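Local coordinates for nisin biosynthesis protein NisC (Lactococcus lactis subsp. lactis, PDB 2G0D) that cyclises the nisin precursor, adding cysteine thiols to dehydrated residues to form the thioether (lanthionine) rings of the lantibiotic, at residues A[370-375]-A[396-401]; A[59-64]-A[99-104]. One frame throughout, in Å; residues are numbered along the deposited sequence.

Contact 1 of 2, residues A[370-375]-A[396-401]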
loop_
_atom_site.group_PDB
_atom_site.type_symbol
_atom_site.label_atom_id
_atom_site.label_comp_id
_atom_site.label_asym_id
_atom_site.label_seq_id
_atom_site.Cartn_x
_atom_site.Cartn_y
_atom_site.Cartn_z
ATOM N N THR A 370 2.414 -15.193 -9.575
ATOM C CA THR A 370 3.773 -14.929 -9.141
ATOM C C THR A 370 3.977 -13.511 -8.657
ATOM O O THR A 370 5.045 -13.194 -8.176
ATOM C CB THR A 370 4.799 -15.168 -10.273
ATOM O OG1 THR A 370 4.530 -14.262 -11.363
ATOM C CG2 THR A 370 4.756 -16.614 -10.741
ATOM N N GLY A 371 2.942 -12.682 -8.780
ATOM C CA GLY A 371 3.050 -11.244 -8.583
ATOM C C GLY A 371 3.113 -10.771 -7.133
ATOM O O GLY A 371 2.986 -11.554 -6.173
ATOM N N PHE A 372 3.275 -9.461 -6.991
ATOM C CA PHE A 372 3.621 -8.869 -5.720
ATOM C C PHE A 372 2.492 -8.946 -4.722
ATOM O O PHE A 372 2.663 -9.451 -3.597
ATOM C CB PHE A 372 4.012 -7.407 -5.922
ATOM C CG PHE A 372 4.143 -6.649 -4.637
ATOM C CD1 PHE A 372 5.150 -6.977 -3.725
ATOM C CD2 PHE A 372 3.246 -5.614 -4.325
ATOM C CE1 PHE A 372 5.257 -6.270 -2.517
ATOM C CE2 PHE A 372 3.334 -4.942 -3.135
ATOM C CZ PHE A 372 4.348 -5.252 -2.233
ATOM N N LEU A 373 1.322 -8.463 -5.144
ATOM C CA LEU A 373 0.279 -8.159 -4.197
ATOM C C LEU A 373 -0.338 -9.433 -3.610
ATOM O O LEU A 373 -0.600 -9.525 -2.398
ATOM C CB LEU A 373 -0.772 -7.221 -4.844
ATOM C CG LEU A 373 -1.863 -6.655 -3.935
ATOM C CD1 LEU A 373 -1.298 -5.930 -2.700
ATOM C CD2 LEU A 373 -2.842 -5.739 -4.705
ATOM N N GLU A 374 -0.572 -10.413 -4.471
ATOM C CA GLU A 374 -1.201 -11.657 -4.032
ATOM C C GLU A 374 -0.310 -12.862 -4.232
ATOM O O GLU A 374 -0.572 -13.930 -3.665
ATOM C CB GLU A 374 -2.536 -11.866 -4.764
ATOM C CG GLU A 374 -3.520 -10.742 -4.451
ATOM C CD GLU A 374 -4.967 -11.134 -4.652
ATOM O OE1 GLU A 374 -5.221 -12.197 -5.227
ATOM O OE2 GLU A 374 -5.857 -10.378 -4.220
ATOM N N GLY A 375 0.735 -12.680 -5.039
ATOM C CA GLY A 375 1.484 -13.811 -5.583
ATOM C C GLY A 375 2.681 -14.157 -4.727
ATOM O O GLY A 375 2.958 -13.492 -3.711
ATOM N N ARG A 396 8.697 -1.291 -0.103
ATOM C CA ARG A 396 7.844 -1.053 1.087
ATOM C C ARG A 396 6.909 0.143 0.995
ATOM O O ARG A 396 5.855 0.167 1.653
ATOM C CB ARG A 396 8.714 -0.924 2.358
ATOM C CG ARG A 396 9.125 -2.263 2.935
ATOM C CD ARG A 396 10.227 -2.131 4.039
ATOM N NE ARG A 396 10.591 -3.465 4.555
ATOM C CZ ARG A 396 11.684 -3.771 5.258
ATOM N NH1 ARG A 396 11.855 -5.043 5.629
ATOM N NH2 ARG A 396 12.608 -2.842 5.586
ATOM N N GLN A 397 7.312 1.131 0.176
ATOM C CA GLN A 397 6.513 2.319 -0.105
ATOM C C GLN A 397 5.136 1.947 -0.612
ATOM O O GLN A 397 4.159 2.634 -0.316
ATOM C CB GLN A 397 7.210 3.203 -1.151
ATOM C CG GLN A 397 6.835 4.695 -1.095
ATOM C CD GLN A 397 7.437 5.428 0.139
ATOM O OE1 GLN A 397 7.150 6.622 0.399
ATOM N NE2 GLN A 397 8.255 4.725 0.884
ATOM N N ALA A 398 5.060 0.881 -1.397
ATOM C CA ALA A 398 3.806 0.447 -2.009
ATOM C C ALA A 398 2.786 -0.044 -0.967
ATOM O O ALA A 398 1.589 -0.120 -1.249
ATOM C CB ALA A 398 4.084 -0.653 -3.019
ATOM N N LEU A 399 3.283 -0.394 0.219
ATOM C CA LEU A 399 2.465 -0.879 1.338
ATOM C C LEU A 399 2.284 0.170 2.414
ATOM O O LEU A 399 1.730 -0.121 3.468
ATOM C CB LEU A 399 3.111 -2.132 1.949
ATOM C CG LEU A 399 3.162 -3.404 1.089
ATOM C CD1 LEU A 399 3.839 -4.568 1.847
ATOM C CD2 LEU A 399 1.771 -3.821 0.671
ATOM N N LEU A 400 2.764 1.387 2.150
ATOM C CA LEU A 400 2.793 2.491 3.136
ATOM C C LEU A 400 3.551 2.095 4.382
ATOM O O LEU A 400 3.162 2.435 5.519
ATOM C CB LEU A 400 1.378 2.991 3.529
ATOM C CG LEU A 400 0.339 3.329 2.445
ATOM C CD1 LEU A 400 -0.939 3.910 3.100
ATOM C CD2 LEU A 400 0.877 4.256 1.324
ATOM N N LEU A 401 4.657 1.402 4.174
ATOM C CA LEU A 401 5.563 1.061 5.265
ATOM C C LEU A 401 6.748 1.968 5.069
ATOM O O LEU A 401 7.528 1.790 4.129
ATOM C CB LEU A 401 5.952 -0.414 5.211
ATOM C CG LEU A 401 4.756 -1.359 5.260
ATOM C CD1 LEU A 401 5.181 -2.864 5.125
ATOM C CD2 LEU A 401 3.851 -1.126 6.520
#

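Contact 2 of 2, residues A[59-64]-A[99-104]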
loop_
_atom_site.group_PDB
_atom_site.type_symbol
_atom_site.label_atom_id
_atom_site.label_comp_id
_atom_site.label_asym_id
_atom_site.label_seq_id
_atom_site.Cartn_x
_atom_site.Cartn_y
_atom_site.Cartn_z
ATOM N N LYS A 59 18.234 -9.909 -15.983
ATOM C CA LYS A 59 16.790 -10.100 -16.096
ATOM C C LYS A 59 16.034 -8.809 -15.849
ATOM O O LYS A 59 15.114 -8.468 -16.586
ATOM C CB LYS A 59 16.297 -11.200 -15.145
ATOM C CG LYS A 59 17.019 -12.535 -15.287
ATOM C CD LYS A 59 16.849 -13.176 -16.667
ATOM C CE LYS A 59 17.737 -14.403 -16.788
ATOM N NZ LYS A 59 17.444 -15.194 -18.014
ATOM N N ILE A 60 16.418 -8.091 -14.805
ATOM C CA ILE A 60 15.788 -6.820 -14.489
ATOM C C ILE A 60 15.846 -5.920 -15.724
ATOM O O ILE A 60 14.805 -5.421 -16.189
ATOM C CB ILE A 60 16.422 -6.177 -13.225
ATOM C CG1 ILE A 60 15.947 -6.934 -11.973
ATOM C CG2 ILE A 60 16.048 -4.682 -13.094
ATOM C CD1 ILE A 60 16.940 -6.922 -10.827
ATOM N N ASP A 61 17.048 -5.778 -16.289
ATOM C CA ASP A 61 17.245 -4.914 -17.448
ATOM C C ASP A 61 16.477 -5.429 -18.662
ATOM O O ASP A 61 15.901 -4.640 -19.404
ATOM C CB ASP A 61 18.728 -4.701 -17.732
ATOM C CG ASP A 61 19.401 -3.806 -16.683
ATOM O OD1 ASP A 61 18.752 -2.866 -16.182
ATOM O OD2 ASP A 61 20.588 -4.037 -16.368
ATOM N N ASN A 62 16.422 -6.752 -18.820
ATOM C CA ASN A 62 15.562 -7.370 -19.814
ATOM C C ASN A 62 14.114 -6.938 -19.630
ATOM O O ASN A 62 13.460 -6.502 -20.580
ATOM C CB ASN A 62 15.654 -8.903 -19.736
ATOM C CG ASN A 62 16.939 -9.439 -20.327
ATOM O OD1 ASN A 62 17.666 -8.710 -21.015
ATOM N ND2 ASN A 62 17.239 -10.720 -20.059
ATOM N N TYR A 63 13.615 -7.074 -18.397
ATOM C CA TYR A 63 12.220 -6.793 -18.114
ATOM C C TYR A 63 11.941 -5.292 -18.249
ATOM O O TYR A 63 10.850 -4.904 -18.665
ATOM C CB TYR A 63 11.829 -7.314 -16.718
ATOM C CG TYR A 63 12.011 -8.808 -16.513
ATOM C CD1 TYR A 63 12.035 -9.697 -17.600
ATOM C CD2 TYR A 63 12.131 -9.337 -15.230
ATOM C CE1 TYR A 63 12.188 -11.072 -17.415
ATOM C CE2 TYR A 63 12.269 -10.700 -15.026
ATOM C CZ TYR A 63 12.303 -11.568 -16.123
ATOM O OH TYR A 63 12.456 -12.920 -15.916
ATOM N N ILE A 64 12.924 -4.458 -17.900
ATOM C CA ILE A 64 12.797 -3.013 -18.076
ATOM C C ILE A 64 12.719 -2.640 -19.565
ATOM O O ILE A 64 11.808 -1.919 -19.988
ATOM C CB ILE A 64 13.938 -2.230 -17.373
ATOM C CG1 ILE A 64 13.790 -2.292 -15.841
ATOM C CG2 ILE A 64 13.924 -0.778 -17.795
ATOM C CD1 ILE A 64 15.037 -1.909 -15.109
ATOM N N ASP A 99 22.545 4.730 -14.219
ATOM C CA ASP A 99 22.729 4.963 -15.647
ATOM C C ASP A 99 21.698 5.964 -16.149
ATOM O O ASP A 99 20.566 6.009 -15.650
ATOM C CB ASP A 99 22.605 3.657 -16.438
ATOM C CG ASP A 99 23.015 3.814 -17.902
ATOM O OD1 ASP A 99 22.195 4.274 -18.725
ATOM O OD2 ASP A 99 24.171 3.474 -18.231
ATOM N N GLU A 100 22.096 6.738 -17.154
ATOM C CA GLU A 100 21.248 7.755 -17.763
ATOM C C GLU A 100 19.896 7.215 -18.257
ATOM O O GLU A 100 18.889 7.896 -18.141
ATOM C CB GLU A 100 22.015 8.482 -18.881
ATOM C CG GLU A 100 22.701 7.549 -19.925
ATOM C CD GLU A 100 23.623 8.297 -20.914
ATOM O OE1 GLU A 100 23.263 8.379 -22.115
ATOM O OE2 GLU A 100 24.704 8.789 -20.495
ATOM N N LYS A 101 19.877 5.984 -18.772
ATOM C CA LYS A 101 18.638 5.345 -19.256
ATOM C C LYS A 101 17.554 5.168 -18.179
ATOM O O LYS A 101 16.374 5.335 -18.471
ATOM C CB LYS A 101 18.931 4.006 -19.958
ATOM C CG LYS A 101 19.314 2.866 -19.032
ATOM C CD LYS A 101 19.827 1.659 -19.799
ATOM C CE LYS A 101 19.896 0.441 -18.877
ATOM N NZ LYS A 101 20.456 -0.744 -19.595
ATOM N N TYR A 102 17.956 4.825 -16.954
ATOM C CA TYR A 102 17.012 4.706 -15.825
ATOM C C TYR A 102 16.429 6.062 -15.462
ATOM O O TYR A 102 15.208 6.209 -15.363
ATOM C CB TYR A 102 17.693 4.114 -14.593
ATOM C CG TYR A 102 18.324 2.762 -14.812
ATOM C CD1 TYR A 102 17.598 1.700 -15.368
ATOM C CD2 TYR A 102 19.651 2.542 -14.456
ATOM C CE1 TYR A 102 18.194 0.443 -15.558
ATOM C CE2 TYR A 102 20.254 1.299 -14.631
ATOM C CZ TYR A 102 19.526 0.253 -15.168
ATOM O OH TYR A 102 20.157 -0.960 -15.335
ATOM N N LYS A 103 17.307 7.048 -15.297
ATOM C CA LYS A 103 16.899 8.418 -15.003
ATOM C C LYS A 103 15.999 8.982 -16.112
ATOM O O LYS A 103 15.003 9.645 -15.825
ATOM C CB LYS A 103 18.131 9.318 -14.771
ATOM C CG LYS A 103 17.809 10.809 -14.707
ATOM C CD LYS A 103 19.053 11.701 -14.481
ATOM C CE LYS A 103 19.264 12.005 -12.978
ATOM N NZ LYS A 103 20.418 11.258 -12.368
ATOM N N ASN A 104 16.344 8.709 -17.367
ATOM C CA ASN A 104 15.526 9.160 -18.494
ATOM C C ASN A 104 14.128 8.573 -18.425
ATOM O O ASN A 104 13.151 9.290 -18.559
ATOM C CB ASN A 104 16.177 8.825 -19.848
ATOM C CG ASN A 104 17.288 9.799 -20.226
ATOM O OD1 ASN A 104 17.496 10.832 -19.572
ATOM N ND2 ASN A 104 18.014 9.468 -21.289
#

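Contact 1 of 2, residues A[370-375]-A[396-401]
The far end of the Phe372 ring meets the branched end of Leu399, and this apolar touch carries most of the contact. Leu399 CG lies at the ring's edge, near its plane, 4.0 Å from Phe372 CZ, and both methyls stay close to that same carbon, CD2 of Leu399 being 4.1 Å from Phe372 CZ. The isobutyl group thus meets the para carbon at the ring's edge instead of lying over a face. The two side chains arrive from opposite directions: Phe372 holds CG anti to its backbone N (chi1 169°), which sends the ring across toward 396-401, while Leu399 sets its CG beside its own backbone N and reaches back. A smaller apolar neighbour, Ala398, brings CB to 4.4 Å from Phe372 CE2 at an oblique approach; its single methyl adds a small apolar surface beside the ring.

Both segments are inner loops of the LanC alpha toroid, in which helices form two concentric layers, and they flank helix 376-387. The side chain of Leu399 lies about 9 Å from the zinc ion, which Cys278, Cys324 and His325 bind. Leu373, next to the phenylalanine, shares a backbone hydrogen bond with Cys324, tying this loop to a zinc ligand.

No hydrogen bond crosses between the segments; within 396-401 the backbone bonds to itself. Arg396 O takes two bonds: that from Leu399 N, at 3.0 Å, belongs to the 3-10 turn, and that from Leu401 N, at 3.1 Å, brings the chain after it back to the same carbonyl. Ala398 O and Leu399 O, in these buried residues, are satisfied by the Tyr82 hydroxyl and Trp277 NE1.

Contact 2 of 2, residues A[59-64]-A[99-104]
Tyr102 of 99-104 reaches Asp61 of 59-64 with its phenol, and the helix that carries it starts just after Asp99. Asp99 is the N-cap of helix 100-122: its OD1 accepts from Lys101 N at 2.9 Å in a nearly straight bond (169°), occupying a first-turn N-H that has no carbonyl of its own helix to pair with. A short acidic side chain suits this place because it can fold back on the backbone, and its negative charge is probably favoured at the N-terminal end of the helix.

Lys101 follows, its chain extended beyond CB. NZ stops 4.4 Å from Asp61 OD1, too far for a salt bridge, yet the opposite charges probably favour the approach. Its CG also lies over one face of the neighbouring Tyr102 ring, offset toward the rim.

Tyr102 carries the main bond. Its OH donates to Asp61 OD1 over a short 2.5 Å, meeting the oxygen on the syn side and 23° out of the carboxylate plane, while OD1 itself sits at the edge of the ring, in its plane. With CG beside the backbone N (chi1 -57°), the long side chain bridges the gap where the axes of 59-64 and 100-104 approach to 12.8 Å. Tyrosine therefore suits the gap, combining reach with a polar tip. Next to the hydroxyl-bearing carbon, CE1 packs at 4.0 Å against Ile64 CD1, which approaches obliquely.

Leu95, in the preceding loop, touches both Ile64 and Tyr102. The axes of 59-64 and 100-104 are 42° apart in direction, and on helix 53-74 Ile60 and Tyr63 turn to helix 37-45, with Tyr63 also packing on helix 3-20.

From the N terminus, helix 3-20 and helix 37-45 precede helix 53-74, where contact 2 begins; it closes a loop of 34 residues that include the rest of helix 53-74 and helix 85-92, and ends at the start of helix 100-122. The chain then passes through the helices that follow and the zinc ligands before contact 1 opens at 370-375 and closes around helix 376-387. The two loops lie in series, neither nesting nor crossing. Contact 2 joins two early helices well away from the toroid's middle, whereas contact 1 joins two late loops near it. Their centres are 21 Å apart, their nearest atoms about 9 Å, and they do not touch.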